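Local coordinates for cell division control protein Cdc48 (Mycobacterium smegmatis, PDB 5E7P) that probably binds and hydrolyses ATP as a Cdc48-type AAA ATPase with two nucleotide sites, both occupied by ADP here, at residues A[20-25]-A[704-709]; A[43-48]-A[77-82]. All blocks are in the same frame, centred on the assembly; numbering follows the deposited sequence.

Interaction 1: A[20-25]-A[704-709]; sequences SHLRLT and AMRRSI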
ATOM      1  N   SER A  20      -8.251 -21.848  -6.485  1.00 45.71           N
ATOM      2  CA  SER A  20      -7.331 -22.644  -7.290  1.00 41.66           C
ATOM      3  C   SER A  20      -6.188 -23.193  -6.437  1.00 34.45           C
ATOM      4  O   SER A  20      -5.817 -22.597  -5.431  1.00 32.99           O
ATOM      5  CB  SER A  20      -6.782 -21.818  -8.453  1.00 44.44           C
ATOM      6  OG  SER A  20      -6.057 -20.699  -7.978  1.00 47.76           O
ATOM      7  N   HIS A  21      -5.637 -24.332  -6.844  1.00 31.82           N
ATOM      8  CA  HIS A  21      -4.599 -24.999  -6.067  1.00 32.29           C
ATOM      9  C   HIS A  21      -3.841 -26.014  -6.915  1.00 34.19           C
ATOM     10  O   HIS A  21      -4.362 -26.519  -7.910  1.00 37.29           O
ATOM     11  CB  HIS A  21      -5.219 -25.709  -4.862  1.00 33.26           C
ATOM     12  CG  HIS A  21      -6.176 -26.796  -5.239  1.00 32.27           C
ATOM     13  ND1 HIS A  21      -7.493 -26.548  -5.557  1.00 31.75           N
ATOM     14  CD2 HIS A  21      -5.999 -28.131  -5.375  1.00 32.29           C
ATOM     15  CE1 HIS A  21      -8.091 -27.687  -5.862  1.00 34.02           C
ATOM     16  NE2 HIS A  21      -7.206 -28.663  -5.759  1.00 33.54           N
ATOM     17  N   LEU A  22      -2.612 -26.315  -6.512  1.00 33.56           N
ATOM     18  CA  LEU A  22      -1.791 -27.292  -7.213  1.00 34.67           C
ATOM     19  C   LEU A  22      -0.938 -28.079  -6.233  1.00 38.18           C
ATOM     20  O   LEU A  22      -0.480 -27.542  -5.224  1.00 35.70           O
ATOM     21  CB  LEU A  22      -0.877 -26.603  -8.225  1.00 34.86           C
ATOM     22  CG  LEU A  22      -1.515 -26.016  -9.481  1.00 33.35           C
ATOM     23  CD1 LEU A  22      -0.512 -25.148 -10.214  1.00 30.51           C
ATOM     24  CD2 LEU A  22      -2.019 -27.138 -10.377  1.00 34.44           C
ATOM     25  N   ARG A  23      -0.733 -29.358  -6.527  1.00 43.61           N
ATOM     26  CA  ARG A  23       0.222 -30.156  -5.778  1.00 46.12           C
ATOM     27  C   ARG A  23       1.565 -30.083  -6.486  1.00 44.89           C
ATOM     28  O   ARG A  23       1.656 -30.356  -7.682  1.00 44.74           O
ATOM     29  CB  ARG A  23      -0.237 -31.609  -5.675  1.00 50.49           C
ATOM     30  CG  ARG A  23       0.654 -32.475  -4.795  1.00 57.08           C
ATOM     31  CD  ARG A  23       0.508 -33.949  -5.138  1.00 64.65           C
ATOM     32  NE  ARG A  23      -0.874 -34.407  -5.023  1.00 69.54           N
ATOM     33  CZ  ARG A  23      -1.314 -35.578  -5.476  1.00 73.08           C
ATOM     34  NH1 ARG A  23      -0.480 -36.413  -6.083  1.00 74.57           N
ATOM     35  NH2 ARG A  23      -2.590 -35.910  -5.327  1.00 73.31           N
ATOM     36  N   LEU A  24       2.603 -29.703  -5.753  1.00 44.00           N
ATOM     37  CA  LEU A  24       3.939 -29.613  -6.325  1.00 46.27           C
ATOM     38  C   LEU A  24       4.933 -30.414  -5.496  1.00 48.30           C
ATOM     39  O   LEU A  24       4.614 -30.874  -4.401  1.00 47.51           O
ATOM     40  CB  LEU A  24       4.395 -28.154  -6.407  1.00 45.30           C
ATOM     41  CG  LEU A  24       3.565 -27.193  -7.261  1.00 43.43           C
ATOM     42  CD1 LEU A  24       4.177 -25.806  -7.230  1.00 43.55           C
ATOM     43  CD2 LEU A  24       3.460 -27.697  -8.688  1.00 44.59           C
ATOM     44  N   THR A  25       6.137 -30.579  -6.033  1.00 50.18           N
ATOM     45  CA  THR A  25       7.225 -31.205  -5.296  1.00 51.73           C
ATOM     46  C   THR A  25       8.015 -30.120  -4.573  1.00 51.95           C
ATOM     47  O   THR A  25       8.404 -29.118  -5.174  1.00 50.23           O
ATOM     48  CB  THR A  25       8.165 -31.992  -6.229  1.00 52.01           C
ATOM     49  OG1 THR A  25       7.390 -32.838  -7.089  1.00 51.51           O
ATOM     50  CG2 THR A  25       9.134 -32.842  -5.421  1.00 52.90           C
ATOM     51  N   ALA A 704      -3.056 -27.136 -18.371  1.00 44.50           N
ATOM     52  CA  ALA A 704      -1.815 -27.821 -18.716  1.00 44.54           C
ATOM     53  C   ALA A 704      -1.141 -28.445 -17.497  1.00 47.23           C
ATOM     54  O   ALA A 704      -0.614 -29.555 -17.573  1.00 51.00           O
ATOM     55  CB  ALA A 704      -0.867 -26.868 -19.416  1.00 41.39           C
ATOM     56  N   MET A 705      -1.155 -27.727 -16.378  1.00 45.48           N
ATOM     57  CA  MET A 705      -0.546 -28.220 -15.145  1.00 45.55           C
ATOM     58  C   MET A 705      -1.264 -29.467 -14.632  1.00 45.99           C
ATOM     59  O   MET A 705      -0.624 -30.419 -14.184  1.00 44.73           O
ATOM     60  CB  MET A 705      -0.544 -27.133 -14.064  1.00 43.84           C
ATOM     61  CG  MET A 705       0.323 -25.923 -14.387  1.00 42.00           C
ATOM     62  SD  MET A 705       2.090 -26.269 -14.315  1.00 52.43           S
ATOM     63  CE  MET A 705       2.338 -26.468 -12.553  1.00 51.69           C
ATOM     64  N   ARG A 706      -2.592 -29.458 -14.702  1.00 46.56           N
ATOM     65  CA  ARG A 706      -3.383 -30.600 -14.251  1.00 48.31           C
ATOM     66  C   ARG A 706      -3.247 -31.791 -15.199  1.00 50.67           C
ATOM     67  O   ARG A 706      -3.224 -32.943 -14.759  1.00 50.99           O
ATOM     68  CB  ARG A 706      -4.859 -30.224 -14.096  1.00 46.30           C
ATOM     69  CG  ARG A 706      -5.148 -29.197 -13.013  1.00 42.69           C
ATOM     70  CD  ARG A 706      -6.624 -29.206 -12.648  1.00 41.16           C
ATOM     71  NE  ARG A 706      -7.012 -28.057 -11.832  1.00 40.09           N
ATOM     72  CZ  ARG A 706      -6.758 -27.941 -10.532  1.00 38.49           C
ATOM     73  NH1 ARG A 706      -7.159 -26.863  -9.874  1.00 34.25           N
ATOM     74  NH2 ARG A 706      -6.102 -28.899  -9.890  1.00 41.61           N
ATOM     75  N   ARG A 707      -3.159 -31.507 -16.495  1.00 51.62           N
ATOM     76  CA  ARG A 707      -3.023 -32.554 -17.504  1.00 55.06           C
ATOM     77  C   ARG A 707      -1.744 -33.358 -17.300  1.00 58.99           C
ATOM     78  O   ARG A 707      -1.787 -34.573 -17.116  1.00 60.27           O
ATOM     79  CB  ARG A 707      -3.053 -31.960 -18.915  1.00 53.23           C
ATOM     80  CG  ARG A 707      -2.785 -32.984 -20.005  1.00 53.55           C
ATOM     81  CD  ARG A 707      -2.831 -32.368 -21.394  1.00 52.29           C
ATOM     82  NE  ARG A 707      -2.049 -31.139 -21.479  1.00 52.42           N
ATOM     83  CZ  ARG A 707      -0.720 -31.093 -21.508  1.00 53.55           C
ATOM     84  NH1 ARG A 707      -0.009 -32.213 -21.450  1.00 54.55           N
ATOM     85  NH2 ARG A 707      -0.100 -29.924 -21.589  1.00 53.08           N
ATOM     86  N   SER A 708      -0.608 -32.672 -17.330  1.00 62.52           N
ATOM     87  CA  SER A 708       0.674 -33.311 -17.063  1.00 67.04           C
ATOM     88  C   SER A 708       1.632 -32.334 -16.395  1.00 69.08           C
ATOM     89  O   SER A 708       1.985 -31.308 -16.975  1.00 69.40           O
ATOM     90  CB  SER A 708       1.290 -33.852 -18.352  1.00 69.01           C
ATOM     91  OG  SER A 708       2.544 -34.455 -18.094  1.00 70.90           O
ATOM     92  N   ILE A 709       2.044 -32.659 -15.174  1.00 71.33           N
ATOM     93  CA  ILE A 709       2.932 -31.800 -14.399  1.00 72.59           C
ATOM     94  C   ILE A 709       4.319 -31.673 -15.033  1.00 73.39           C
ATOM     95  O   ILE A 709       4.882 -30.579 -15.099  1.00 73.07           O
ATOM     96  CB  ILE A 709       3.054 -32.299 -12.941  1.00 74.86           C
ATOM     97  CG1 ILE A 709       1.837 -31.852 -12.129  1.00 74.90           C
ATOM     98  CG2 ILE A 709       4.322 -31.777 -12.286  1.00 75.34           C
ATOM     99  CD1 ILE A 709       1.727 -30.349 -11.977  1.00 73.49           C
TER
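Leu-22 lays its two methyls along Met-705, the side chains crossing at about a right angle where strand 22-28 passes the last turn of helix 690-707. Two approaches define the pair: Leu-22 CD1 lies 3.9 Å from Met-705 CE, and Leu-22 CD2 lies 4.0 Å from Met-705 CB. One methyl branch therefore faces the tip of the methionine and the other its root. The methionine reaches the strand with a folded chain, turned at chi2 (-71°) and again at chi3 (-71°), a shape that also brings CE to 4.2 Å from Leu-24 CD2. Both leucines and the methionine are buried, and the contact between them is wholly apolar.

Arg-706, one residue on, works at the exposed side. Its chain runs straight from CG to NE and carries the guanidinium back to the residue just before the strand, where NH1 comes within 3.4 Å of His-21 O. The same NH1 stands 4.2 Å above the plane of the His-21 ring, displaced toward its rim. Should the histidine be protonated, this proximity would probably be unfavourable. At the other end, beyond the helix terminus, Ile-709 CD1 approaches Arg-23 O at 4.3 Å.

The contact joins the N-terminal domain to a helix of the AAA+ lid, 679 residues away in sequence. Met-702, a turn earlier on that helix, also touches Leu-22, while Ala-49 and Val-46 of helix 44-50 pack on Leu-22 and Met-705 respectively; strand 98-104 pairs with strand 22-28 through backbone bonds of Leu-22 and Leu-24.

Interaction 2: A[43-48]-A[77-82]; sequences HPEVLA and VPAGTA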
ATOM      1  N   HIS A  43       7.547 -21.502 -10.207  1.00 49.35           N
ATOM      2  CA  HIS A  43       7.631 -21.274 -11.642  1.00 49.34           C
ATOM      3  C   HIS A  43       6.533 -20.296 -12.044  1.00 47.26           C
ATOM      4  O   HIS A  43       5.448 -20.307 -11.464  1.00 45.15           O
ATOM      5  CB  HIS A  43       7.464 -22.595 -12.393  1.00 52.34           C
ATOM      6  CG  HIS A  43       7.870 -22.531 -13.832  1.00 56.97           C
ATOM      7  ND1 HIS A  43       7.041 -22.048 -14.820  1.00 58.28           N
ATOM      8  CD2 HIS A  43       9.022 -22.890 -14.450  1.00 58.99           C
ATOM      9  CE1 HIS A  43       7.663 -22.111 -15.984  1.00 59.39           C
ATOM     10  NE2 HIS A  43       8.865 -22.617 -15.786  1.00 60.20           N
ATOM     11  N   PRO A  44       6.816 -19.428 -13.025  1.00 48.84           N
ATOM     12  CA  PRO A  44       5.822 -18.458 -13.498  1.00 47.85           C
ATOM     13  C   PRO A  44       4.522 -19.108 -13.971  1.00 47.63           C
ATOM     14  O   PRO A  44       3.458 -18.499 -13.854  1.00 47.19           O
ATOM     15  CB  PRO A  44       6.531 -17.786 -14.674  1.00 47.99           C
ATOM     16  CG  PRO A  44       7.976 -17.883 -14.333  1.00 49.57           C
ATOM     17  CD  PRO A  44       8.142 -19.198 -13.627  1.00 50.03           C
ATOM     18  N   GLU A  45       4.609 -20.325 -14.500  1.00 47.17           N
ATOM     19  CA  GLU A  45       3.417 -21.029 -14.958  1.00 47.92           C
ATOM     20  C   GLU A  45       2.493 -21.366 -13.788  1.00 44.82           C
ATOM     21  O   GLU A  45       1.270 -21.382 -13.936  1.00 43.28           O
ATOM     22  CB  GLU A  45       3.785 -22.297 -15.729  1.00 51.29           C
ATOM     23  CG  GLU A  45       2.582 -23.010 -16.316  1.00 52.77           C
ATOM     24  CD  GLU A  45       2.965 -24.155 -17.227  1.00 56.50           C
ATOM     25  OE1 GLU A  45       4.176 -24.403 -17.406  1.00 59.77           O
ATOM     26  OE2 GLU A  45       2.048 -24.802 -17.769  1.00 56.25           O
ATOM     27  N   VAL A  46       3.085 -21.629 -12.627  1.00 42.92           N
ATOM     28  CA  VAL A  46       2.313 -21.864 -11.413  1.00 42.56           C
ATOM     29  C   VAL A  46       1.583 -20.588 -11.006  1.00 41.89           C
ATOM     30  O   VAL A  46       0.400 -20.619 -10.669  1.00 40.26           O
ATOM     31  CB  VAL A  46       3.209 -22.341 -10.254  1.00 42.23           C
ATOM     32  CG1 VAL A  46       2.397 -22.497  -8.976  1.00 40.37           C
ATOM     33  CG2 VAL A  46       3.890 -23.648 -10.619  1.00 43.46           C
ATOM     34  N   LEU A  47       2.297 -19.466 -11.053  1.00 42.46           N
ATOM     35  CA  LEU A  47       1.716 -18.165 -10.744  1.00 40.43           C
ATOM     36  C   LEU A  47       0.546 -17.865 -11.672  1.00 40.15           C
ATOM     37  O   LEU A  47      -0.487 -17.352 -11.242  1.00 40.00           O
ATOM     38  CB  LEU A  47       2.771 -17.063 -10.864  1.00 40.40           C
ATOM     39  CG  LEU A  47       3.969 -17.120  -9.916  1.00 41.69           C
ATOM     40  CD1 LEU A  47       4.929 -15.972 -10.206  1.00 41.28           C
ATOM     41  CD2 LEU A  47       3.515 -17.086  -8.464  1.00 41.10           C
ATOM     42  N   ALA A  48       0.714 -18.195 -12.948  1.00 40.00           N
ATOM     43  CA  ALA A  48      -0.336 -17.986 -13.936  1.00 39.71           C
ATOM     44  C   ALA A  48      -1.524 -18.920 -13.690  1.00 41.64           C
ATOM     45  O   ALA A  48      -2.678 -18.499 -13.752  1.00 43.85           O
ATOM     46  CB  ALA A  48       0.217 -18.175 -15.339  1.00 38.84           C
ATOM     47  N   VAL A  77      14.509 -24.598 -12.794  1.00 62.72           N
ATOM     48  CA  VAL A  77      13.457 -25.087 -11.910  1.00 58.20           C
ATOM     49  C   VAL A  77      12.184 -25.369 -12.698  1.00 55.72           C
ATOM     50  O   VAL A  77      11.496 -24.443 -13.132  1.00 54.09           O
ATOM     51  CB  VAL A  77      13.150 -24.088 -10.779  1.00 54.81           C
ATOM     52  CG1 VAL A  77      12.100 -24.663  -9.836  1.00 51.13           C
ATOM     53  CG2 VAL A  77      14.420 -23.739 -10.021  1.00 55.65           C
ATOM     54  N   PRO A  78      11.871 -26.660 -12.889  1.00 54.59           N
ATOM     55  CA  PRO A  78      10.691 -27.090 -13.645  1.00 52.84           C
ATOM     56  C   PRO A  78       9.398 -26.619 -12.991  1.00 50.51           C
ATOM     57  O   PRO A  78       9.379 -26.367 -11.787  1.00 48.62           O
ATOM     58  CB  PRO A  78      10.786 -28.620 -13.601  1.00 54.64           C
ATOM     59  CG  PRO A  78      11.637 -28.920 -12.412  1.00 55.58           C
ATOM     60  CD  PRO A  78      12.629 -27.801 -12.352  1.00 55.93           C
ATOM     61  N   ALA A  79       8.335 -26.513 -13.784  1.00 50.95           N
ATOM     62  CA  ALA A  79       7.056 -25.985 -13.312  1.00 49.47           C
ATOM     63  C   ALA A  79       6.454 -26.777 -12.152  1.00 49.29           C
ATOM     64  O   ALA A  79       5.690 -26.235 -11.356  1.00 47.91           O
ATOM     65  CB  ALA A  79       6.065 -25.889 -14.466  1.00 48.11           C
ATOM     66  N   GLY A  80       6.802 -28.056 -12.057  1.00 50.96           N
ATOM     67  CA  GLY A  80       6.251 -28.915 -11.025  1.00 50.60           C
ATOM     68  C   GLY A  80       7.026 -28.894  -9.721  1.00 50.48           C
ATOM     69  O   GLY A  80       6.782 -29.711  -8.834  1.00 51.99           O
ATOM     70  N   THR A  81       7.960 -27.957  -9.594  1.00 48.89           N
ATOM     71  CA  THR A  81       8.799 -27.882  -8.403  1.00 49.07           C
ATOM     72  C   THR A  81       8.695 -26.538  -7.681  1.00 48.67           C
ATOM     73  O   THR A  81       8.787 -25.474  -8.297  1.00 47.53           O
ATOM     74  CB  THR A  81      10.279 -28.162  -8.739  1.00 51.21           C
ATOM     75  OG1 THR A  81      10.418 -29.507  -9.215  1.00 54.99           O
ATOM     76  CG2 THR A  81      11.153 -27.976  -7.508  1.00 50.26           C
ATOM     77  N   ALA A  82       8.495 -26.598  -6.367  1.00 47.98           N
ATOM     78  CA  ALA A  82       8.517 -25.409  -5.529  1.00 45.64           C
ATOM     79  C   ALA A  82       9.747 -25.446  -4.630  1.00 49.71           C
ATOM     80  O   ALA A  82      10.083 -26.490  -4.073  1.00 49.97           O
ATOM     81  CB  ALA A  82       7.258 -25.329  -4.696  1.00 42.23           C
TER
HETATM   82  O   HOH W   1       6.939 -24.362  -9.526  1.00 55.86           O
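His-43 meets Ala-79 from its first side-chain atom onward: CB is 3.5 Å from Ala-79 CA, the pair standing where the backbones come nearest. With CG anti to the backbone N (chi1 -165°), the imidazole swings across the turn, and the Ala-79 methyl settles over one face. That CB is 4.0 Å from the ring centroid and 18° off the normal, the geometry of a CH-pi contact. Pro-44 CD lies over the opposite face, toward the rim. On one edge ND1 accepts from Glu-45 N at 3.0 Å, with an N-H...N angle of 166° and the donor close to the ring plane.

His-43 is thus the N-cap of helix 44-50, and its acceptance at ND1 is consistent with a proton on NE2. The helix and the type I turn from Pro-78 to Thr-81, which leads into strand 81-84, both belong to the Cdc48 N-terminal domain, of the double-psi beta-barrel class.

Farther round the ring, CD2 has Val-77 O near its plane at 3.2 Å, and NE2, the outermost nitrogen, lies 4.2 Å from the same oxygen. Near the base of the side chain a water accepts from His-43 N and donates to Ala-79 O, 2.9 Å from the water oxygen, and to Thr-81 O. The Ala-79 methyl also reaches Glu-45 OE1 at 3.8 Å, and Val-46 CG2 faces Ala-79 O.

Overall arrangement
Both contacts lie on the same side of the chain's centre, about 9 Å apart between centres, and converge on one sheet, in which strands 22-28 and 81-84 are parallel neighbours. Backbone pairing of Thr-25 with Gly-80 and Ala-82 couples them directly, and Met-705 packs on Ala-79. Their roles differ: interaction 1 bridges the N-terminal domain and the lid, whereas interaction 2 is internal to the N-terminal domain. Each is partly buried. Interaction 1 grades from an apolar centre to charged, exposed side chains; interaction 2 combines a CH-pi contact of a methyl on an imidazole with a helix cap and a bridging water. Neither lies at an ADP site.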